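Local atomic coordinates of probable TonB-dependent siderophore receptor PirA (Acinetobacter baumannii, PDB entry 5FR8), a protein that probably takes part in the first step of iron uptake by binding iron-chelating siderophores, possibly ferric enterobactin, at the outer membrane. Residues 185-190 / 206-211; 366-371 / 417-422. One frame throughout, in Å; residues are numbered along the deposited sequence.

Contact 1 (185-190 / 206-211); sequences SNRVGF and YGNYNK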
ATOM      1  N   SER A 185     -17.337  14.268   4.244  1.00 66.21           N
ATOM      2  CA  SER A 185     -17.146  13.307   3.140  1.00 67.12           C
ATOM      3  C   SER A 185     -18.501  12.739   2.721  1.00 70.16           C
ATOM      4  O   SER A 185     -19.408  12.609   3.567  1.00 71.56           O
ATOM      5  CB  SER A 185     -16.180  12.178   3.565  1.00 62.84           C
ATOM      6  OG  SER A 185     -16.146  11.098   2.640  1.00 66.97           O
ATOM      7  N   ASN A 186     -18.632  12.399   1.431  1.00 68.84           N
ATOM      8  CA  ASN A 186     -19.897  11.892   0.885  1.00 68.15           C
ATOM      9  C   ASN A 186     -19.771  10.892  -0.255  1.00 66.12           C
ATOM     10  O   ASN A 186     -19.083  11.141  -1.236  1.00 65.63           O
ATOM     11  CB  ASN A 186     -20.743  13.058   0.429  1.00 69.70           C
ATOM     12  CG  ASN A 186     -21.151  13.941   1.583  1.00 73.69           C
ATOM     13  OD1 ASN A 186     -21.831  13.498   2.521  1.00 72.05           O
ATOM     14  ND2 ASN A 186     -20.713  15.196   1.540  1.00 74.33           N
ATOM     15  N   ARG A 187     -20.482   9.776  -0.122  1.00 64.10           N
ATOM     16  CA  ARG A 187     -20.481   8.731  -1.116  1.00 62.37           C
ATOM     17  C   ARG A 187     -21.855   8.377  -1.578  1.00 62.11           C
ATOM     18  O   ARG A 187     -22.823   8.547  -0.850  1.00 63.50           O
ATOM     19  CB  ARG A 187     -19.903   7.462  -0.532  1.00 66.10           C
ATOM     20  CG  ARG A 187     -18.428   7.545  -0.290  1.00 70.61           C
ATOM     21  CD  ARG A 187     -17.836   6.170  -0.074  1.00 72.20           C
ATOM     22  NE  ARG A 187     -17.895   5.720   1.320  1.00 72.15           N
ATOM     23  CZ  ARG A 187     -18.847   4.935   1.810  1.00 74.10           C
ATOM     24  NH1 ARG A 187     -19.857   4.534   1.047  1.00 73.92           N
ATOM     25  NH2 ARG A 187     -18.791   4.545   3.072  1.00 78.00           N
ATOM     26  N   VAL A 188     -21.917   7.860  -2.800  1.00 60.50           N
ATOM     27  CA  VAL A 188     -23.083   7.185  -3.326  1.00 62.21           C
ATOM     28  C   VAL A 188     -22.521   6.205  -4.327  1.00 61.14           C
ATOM     29  O   VAL A 188     -21.499   6.473  -4.964  1.00 59.99           O
ATOM     30  CB  VAL A 188     -24.090   8.140  -4.034  1.00 67.01           C
ATOM     31  CG1 VAL A 188     -23.440   8.939  -5.167  1.00 65.45           C
ATOM     32  CG2 VAL A 188     -25.286   7.356  -4.567  1.00 67.75           C
ATOM     33  N   GLY A 189     -23.181   5.074  -4.478  1.00 60.52           N
ATOM     34  CA  GLY A 189     -22.640   4.020  -5.297  1.00 59.43           C
ATOM     35  C   GLY A 189     -23.635   2.905  -5.426  1.00 62.31           C
ATOM     36  O   GLY A 189     -24.543   2.775  -4.615  1.00 64.45           O
ATOM     37  N   PHE A 190     -23.468   2.094  -6.457  1.00 64.46           N
ATOM     38  CA  PHE A 190     -24.437   1.049  -6.737  1.00 67.62           C
ATOM     39  C   PHE A 190     -23.736  -0.220  -7.140  1.00 66.63           C
ATOM     40  O   PHE A 190     -22.574  -0.212  -7.530  1.00 70.54           O
ATOM     41  CB  PHE A 190     -25.380   1.486  -7.857  1.00 67.45           C
ATOM     42  CG  PHE A 190     -24.721   1.554  -9.202  1.00 65.61           C
ATOM     43  CD1 PHE A 190     -24.690   0.441 -10.025  1.00 63.63           C
ATOM     44  CD2 PHE A 190     -24.118   2.731  -9.635  1.00 65.35           C
ATOM     45  CE1 PHE A 190     -24.080   0.502 -11.255  1.00 61.20           C
ATOM     46  CE2 PHE A 190     -23.501   2.798 -10.868  1.00 61.43           C
ATOM     47  CZ  PHE A 190     -23.481   1.678 -11.672  1.00 61.71           C
ATOM     48  N   TYR A 206     -20.666  -2.270 -11.045  1.00 55.37           N
ATOM     49  CA  TYR A 206     -20.737  -1.405  -9.863  1.00 56.79           C
ATOM     50  C   TYR A 206     -20.141  -0.061 -10.173  1.00 55.81           C
ATOM     51  O   TYR A 206     -19.276   0.058 -11.041  1.00 59.05           O
ATOM     52  CB  TYR A 206     -20.068  -2.035  -8.634  1.00 54.30           C
ATOM     53  CG  TYR A 206     -18.552  -2.068  -8.660  1.00 52.60           C
ATOM     54  CD1 TYR A 206     -17.802  -0.904  -8.606  1.00 52.26           C
ATOM     55  CD2 TYR A 206     -17.873  -3.268  -8.710  1.00 54.04           C
ATOM     56  CE1 TYR A 206     -16.411  -0.936  -8.598  1.00 51.21           C
ATOM     57  CE2 TYR A 206     -16.490  -3.312  -8.722  1.00 55.33           C
ATOM     58  CZ  TYR A 206     -15.762  -2.141  -8.654  1.00 51.99           C
ATOM     59  OH  TYR A 206     -14.392  -2.189  -8.667  1.00 49.19           O
ATOM     60  N   GLY A 207     -20.630   0.952  -9.479  1.00 55.77           N
ATOM     61  CA  GLY A 207     -20.249   2.329  -9.762  1.00 57.61           C
ATOM     62  C   GLY A 207     -20.194   3.130  -8.481  1.00 57.61           C
ATOM     63  O   GLY A 207     -20.884   2.802  -7.496  1.00 55.45           O
ATOM     64  N   ASN A 208     -19.388   4.189  -8.493  1.00 55.95           N
ATOM     65  CA  ASN A 208     -19.158   4.972  -7.285  1.00 56.60           C
ATOM     66  C   ASN A 208     -18.686   6.400  -7.569  1.00 54.38           C
ATOM     67  O   ASN A 208     -17.811   6.633  -8.398  1.00 49.52           O
ATOM     68  CB  ASN A 208     -18.154   4.240  -6.369  1.00 56.43           C
ATOM     69  CG  ASN A 208     -17.638   5.123  -5.238  1.00 58.43           C
ATOM     70  OD1 ASN A 208     -18.313   5.329  -4.219  1.00 58.94           O
ATOM     71  ND2 ASN A 208     -16.438   5.648  -5.415  1.00 55.79           N
ATOM     72  N   TYR A 209     -19.291   7.342  -6.864  1.00 58.09           N
ATOM     73  CA  TYR A 209     -18.801   8.705  -6.807  1.00 64.18           C
ATOM     74  C   TYR A 209     -18.555   9.107  -5.343  1.00 63.85           C
ATOM     75  O   TYR A 209     -19.487   9.282  -4.563  1.00 66.49           O
ATOM     76  CB  TYR A 209     -19.790   9.669  -7.474  1.00 66.89           C
ATOM     77  CG  TYR A 209     -19.433  11.128  -7.284  1.00 73.39           C
ATOM     78  CD1 TYR A 209     -18.166  11.610  -7.611  1.00 76.14           C
ATOM     79  CD2 TYR A 209     -20.367  12.030  -6.798  1.00 85.11           C
ATOM     80  CE1 TYR A 209     -17.837  12.946  -7.441  1.00 84.14           C
ATOM     81  CE2 TYR A 209     -20.055  13.373  -6.626  1.00 92.60           C
ATOM     82  CZ  TYR A 209     -18.791  13.827  -6.945  1.00 91.64           C
ATOM     83  OH  TYR A 209     -18.494  15.153  -6.744  1.00 82.71           O
ATOM     84  N   ASN A 210     -17.294   9.238  -4.969  1.00 60.65           N
ATOM     85  CA  ASN A 210     -16.965   9.706  -3.631  1.00 59.52           C
ATOM     86  C   ASN A 210     -16.276  11.052  -3.672  1.00 59.56           C
ATOM     87  O   ASN A 210     -15.477  11.335  -4.563  1.00 58.94           O
ATOM     88  CB  ASN A 210     -16.048   8.720  -2.926  1.00 60.36           C
ATOM     89  CG  ASN A 210     -15.301   9.357  -1.776  1.00 58.21           C
ATOM     90  OD1 ASN A 210     -14.200   9.866  -1.950  1.00 55.25           O
ATOM     91  ND2 ASN A 210     -15.896   9.319  -0.590  1.00 61.98           N
ATOM     92  N   LYS A 211     -16.586  11.879  -2.687  1.00 63.11           N
ATOM     93  CA  LYS A 211     -15.980  13.194  -2.546  1.00 63.31           C
ATOM     94  C   LYS A 211     -15.725  13.450  -1.059  1.00 64.10           C
ATOM     95  O   LYS A 211     -16.662  13.644  -0.292  1.00 70.73           O
ATOM     96  CB  LYS A 211     -16.904  14.267  -3.130  1.00 66.45           C
ATOM     97  CG  LYS A 211     -16.434  15.693  -2.853  1.00 73.25           C
ATOM     98  CD  LYS A 211     -17.068  16.756  -3.748  1.00 74.03           C
ATOM     99  CE  LYS A 211     -16.900  18.140  -3.131  1.00 78.87           C
ATOM    100  NZ  LYS A 211     -16.752  19.217  -4.151  1.00 83.46           N
TER
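The Phe-190 ring lies flat over the backbone of Gly-207. The backbone N of Gly-207 sits over the ring centre, 3.6 Å above the plane. The carbonyl carbon of Tyr-206 lies over the same face, offset toward the rim. CG of Phe-190 is placed between the backbone N and the carbonyl carbon (chi1 70°), and this swings the ring across to the partner strand. Gly-207 has no side chain to hold the ring off. The same two residues form an antiparallel hydrogen-bonded pair. Phe-190 N to Gly-207 O is 2.9 Å, and Gly-207 N to Phe-190 O is 3.0 Å. Asn-186 and Lys-211 are paired in the same way at the other end.

Val-188 stands on the same face as Phe-190. Its CG1 comes within 4.4 Å of Tyr-209 CB, at the root of that side chain. The bond from Tyr-209 N to Val-188 O is 3.0 Å and nearly straight (166°).

Arg-187 and Asn-210 share the other face. Their side chains cross, with the aliphatic CG of Arg-187 3.7 Å from Asn-210 CB. The Arg-187 chain bends at chi3 (-87°), and its guanidinium has its partners elsewhere. NH1 forms a salt bridge with Glu-130, while NE and NH2 bond to the backbone carbonyls of Arg-55 and Val-54. This face thus meets the plug, the domain that fills the barrel in this family.

The two segments belong to a beta hairpin of the barrel wall. Strand 167-177 continues the wall beside 185-195, through backbone bonds such as Arg-187 with Tyr-173. Strand 232-247 flanks 201-212, where Asn-208 ND2 bonds to Asp-237.

Contact 2 (366-371 / 417-422); sequences QVLTVG and IEDNLK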
ATOM      1  N   GLN A 366      -1.482 -35.485  -2.436  1.00 80.36           N
ATOM      2  CA  GLN A 366      -0.858 -34.211  -2.829  1.00 79.58           C
ATOM      3  C   GLN A 366      -1.717 -33.391  -3.777  1.00 78.03           C
ATOM      4  O   GLN A 366      -2.639 -33.889  -4.395  1.00 79.43           O
ATOM      5  CB  GLN A 366       0.507 -34.451  -3.478  1.00 80.37           C
ATOM      6  CG  GLN A 366       1.511 -35.180  -2.598  1.00 83.57           C
ATOM      7  CD  GLN A 366       2.589 -35.840  -3.432  1.00 83.97           C
ATOM      8  OE1 GLN A 366       2.612 -37.059  -3.579  1.00 90.67           O
ATOM      9  NE2 GLN A 366       3.473 -35.039  -3.997  1.00 81.67           N
ATOM     10  N   VAL A 367      -1.399 -32.114  -3.883  1.00 77.51           N
ATOM     11  CA  VAL A 367      -1.988 -31.268  -4.890  1.00 75.31           C
ATOM     12  C   VAL A 367      -0.853 -30.420  -5.455  1.00 76.82           C
ATOM     13  O   VAL A 367      -0.376 -29.485  -4.800  1.00 79.61           O
ATOM     14  CB  VAL A 367      -3.123 -30.397  -4.318  1.00 73.29           C
ATOM     15  CG1 VAL A 367      -3.703 -29.490  -5.410  1.00 73.68           C
ATOM     16  CG2 VAL A 367      -4.212 -31.270  -3.724  1.00 73.11           C
ATOM     17  N   LEU A 368      -0.399 -30.770  -6.657  1.00 76.56           N
ATOM     18  CA  LEU A 368       0.690 -30.046  -7.293  1.00 74.97           C
ATOM     19  C   LEU A 368       0.168 -28.851  -8.055  1.00 75.19           C
ATOM     20  O   LEU A 368      -0.600 -29.006  -9.002  1.00 81.37           O
ATOM     21  CB  LEU A 368       1.440 -30.959  -8.243  1.00 75.67           C
ATOM     22  CG  LEU A 368       2.664 -30.334  -8.894  1.00 76.64           C
ATOM     23  CD1 LEU A 368       3.814 -30.265  -7.902  1.00 76.90           C
ATOM     24  CD2 LEU A 368       3.075 -31.112 -10.141  1.00 78.90           C
ATOM     25  N   THR A 369       0.582 -27.656  -7.639  1.00 74.45           N
ATOM     26  CA  THR A 369       0.392 -26.448  -8.451  1.00 72.52           C
ATOM     27  C   THR A 369       1.652 -26.161  -9.290  1.00 73.12           C
ATOM     28  O   THR A 369       2.772 -26.259  -8.793  1.00 75.98           O
ATOM     29  CB  THR A 369       0.043 -25.230  -7.575  1.00 69.03           C
ATOM     30  OG1 THR A 369      -1.283 -25.387  -7.060  1.00 72.96           O
ATOM     31  CG2 THR A 369       0.098 -23.957  -8.372  1.00 66.93           C
ATOM     32  N   VAL A 370       1.470 -25.830 -10.567  1.00 71.60           N
ATOM     33  CA  VAL A 370       2.592 -25.403 -11.398  1.00 70.47           C
ATOM     34  C   VAL A 370       2.163 -24.220 -12.259  1.00 67.72           C
ATOM     35  O   VAL A 370       1.068 -24.228 -12.812  1.00 67.09           O
ATOM     36  CB  VAL A 370       3.107 -26.562 -12.248  1.00 73.59           C
ATOM     37  CG1 VAL A 370       1.958 -27.182 -13.023  1.00 74.75           C
ATOM     38  CG2 VAL A 370       4.220 -26.084 -13.164  1.00 73.90           C
ATOM     39  N   GLY A 371       3.003 -23.189 -12.348  1.00 68.36           N
ATOM     40  CA  GLY A 371       2.571 -21.914 -12.938  1.00 71.11           C
ATOM     41  C   GLY A 371       3.612 -21.084 -13.678  1.00 74.06           C
ATOM     42  O   GLY A 371       4.811 -21.220 -13.434  1.00 78.60           O
ATOM     43  N   ILE A 417       6.540 -23.854  -8.692  1.00 66.79           N
ATOM     44  CA  ILE A 417       5.949 -25.164  -8.423  1.00 70.39           C
ATOM     45  C   ILE A 417       5.617 -25.264  -6.938  1.00 67.27           C
ATOM     46  O   ILE A 417       6.311 -24.695  -6.094  1.00 66.02           O
ATOM     47  CB  ILE A 417       6.875 -26.308  -8.848  1.00 71.12           C
ATOM     48  CG1 ILE A 417       6.215 -27.649  -8.559  1.00 76.30           C
ATOM     49  CG2 ILE A 417       8.196 -26.219  -8.108  1.00 72.00           C
ATOM     50  CD1 ILE A 417       6.815 -28.812  -9.337  1.00 79.67           C
ATOM     51  N   GLU A 418       4.532 -25.957  -6.635  1.00 67.36           N
ATOM     52  CA  GLU A 418       3.970 -25.946  -5.297  1.00 70.74           C
ATOM     53  C   GLU A 418       3.258 -27.244  -4.987  1.00 74.45           C
ATOM     54  O   GLU A 418       2.482 -27.752  -5.807  1.00 77.17           O
ATOM     55  CB  GLU A 418       2.955 -24.833  -5.166  1.00 70.27           C
ATOM     56  CG  GLU A 418       3.547 -23.466  -4.943  1.00 69.87           C
ATOM     57  CD  GLU A 418       2.460 -22.452  -4.678  1.00 68.09           C
ATOM     58  OE1 GLU A 418       1.346 -22.657  -5.224  1.00 66.60           O
ATOM     59  OE2 GLU A 418       2.716 -21.489  -3.921  1.00 67.26           O
ATOM     60  N   ASP A 419       3.505 -27.768  -3.791  1.00 73.65           N
ATOM     61  CA  ASP A 419       2.887 -29.006  -3.370  1.00 75.88           C
ATOM     62  C   ASP A 419       2.183 -28.800  -2.024  1.00 73.01           C
ATOM     63  O   ASP A 419       2.766 -28.261  -1.093  1.00 71.60           O
ATOM     64  CB  ASP A 419       3.963 -30.091  -3.269  1.00 77.35           C
ATOM     65  CG  ASP A 419       3.446 -31.479  -3.594  1.00 78.96           C
ATOM     66  OD1 ASP A 419       2.221 -31.695  -3.698  1.00 82.26           O
ATOM     67  OD2 ASP A 419       4.293 -32.372  -3.741  1.00 81.07           O
ATOM     68  N   ASN A 420       0.922 -29.219  -1.943  1.00 72.40           N
ATOM     69  CA  ASN A 420       0.250 -29.366  -0.665  1.00 71.82           C
ATOM     70  C   ASN A 420       0.130 -30.849  -0.306  1.00 73.97           C
ATOM     71  O   ASN A 420      -0.621 -31.617  -0.945  1.00 72.59           O
ATOM     72  CB  ASN A 420      -1.120 -28.696  -0.652  1.00 69.85           C
ATOM     73  CG  ASN A 420      -1.848 -28.912   0.658  1.00 72.02           C
ATOM     74  OD1 ASN A 420      -1.290 -29.494   1.595  1.00 73.56           O
ATOM     75  ND2 ASN A 420      -3.089 -28.445   0.743  1.00 72.37           N
ATOM     76  N   LEU A 421       0.874 -31.241   0.727  1.00 76.18           N
ATOM     77  CA  LEU A 421       0.951 -32.641   1.160  1.00 80.78           C
ATOM     78  C   LEU A 421       0.148 -32.861   2.444  1.00 83.47           C
ATOM     79  O   LEU A 421       0.208 -32.054   3.364  1.00 84.88           O
ATOM     80  CB  LEU A 421       2.417 -33.024   1.412  1.00 80.21           C
ATOM     81  CG  LEU A 421       3.455 -32.823   0.291  1.00 80.07           C
ATOM     82  CD1 LEU A 421       4.029 -31.420   0.311  1.00 79.11           C
ATOM     83  CD2 LEU A 421       4.606 -33.802   0.419  1.00 82.32           C
ATOM     84  N   LYS A 422      -0.620 -33.942   2.513  1.00 90.80           N
ATOM     85  CA  LYS A 422      -1.069 -34.435   3.822  1.00 94.74           C
ATOM     86  C   LYS A 422      -0.035 -35.426   4.280  1.00 92.00           C
ATOM     87  O   LYS A 422       0.002 -36.551   3.811  1.00 93.74           O
ATOM     88  CB  LYS A 422      -2.453 -35.079   3.778  1.00101.03           C
ATOM     89  CG  LYS A 422      -3.526 -34.200   4.408  1.00107.21           C
ATOM     90  CD  LYS A 422      -4.895 -34.847   4.289  1.00114.80           C
ATOM     91  CE  LYS A 422      -5.888 -33.880   3.652  1.00122.66           C
ATOM     92  NZ  LYS A 422      -6.933 -34.594   2.864  1.00126.92           N
TER
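Gln-366 reaches over to Asp-419 and joins the two strands through a side-chain hydrogen bond. NE2 of Gln-366 lies 2.8 Å from OD2 of Asp-419. It meets the syn lone pair, and OD2 is close to the amide plane. The amide and carboxylate planes are turned 39° apart. The Gln-366 chain is extended beyond CG (chi2 158°), which carries the amide along to the carboxylate.

On the same face, Leu-368 CD1 packs 3.6 Å from Ile-417 CG1. CG of Leu-368 is anti to the backbone N (chi1 -176°), and CD1 also comes near the carbonyl O of Glu-418.

Thr-369 and Glu-418 lie side by side on the other face and point the same way. Thr-369 CG2 is 3.6 Å from Glu-418 OE1. Their backbones form a hydrogen-bonded pair, with Glu-418 N 2.8 Å from Thr-369 O.

These strands are antiparallel neighbours in the transmembrane beta-barrel of a TonB-dependent receptor. The face with Leu-368, Val-370 and Ile-417 is the outer one, and Val-370 and Ile-417 are on the surface. The other face looks into the barrel. There Glu-418 OE1 forms a salt bridge with Arg-145 of the plug. Asn-420 ND2 bonds to the carbonyl O of Val-29, and Val-367 touches Phe-28 and Thr-30. Strand 343-361 flanks segment 366-371, and its Phe-360 touches Gln-366 and Leu-368.

In the fold
Contact 1 and contact 2 lie in different parts of the same barrel wall. Their centres are about 42 Å apart, and their nearest atoms about 26 Å apart, so they do not touch. They come in series along the chain: 185-190 and 206-211 first, then 366-371 and 417-422. Strands 232-247, 250-264, 290-305, 308-323 and 343-361 lie between them in the wall, each antiparallel to the next. Contact 1 lies within a hairpin with a short turn, residues 196-200. Contact 2 joins strands with a longer connection. On their inner faces both meet the N-terminal part of the chain, which ties the plug to the wall at two separate places.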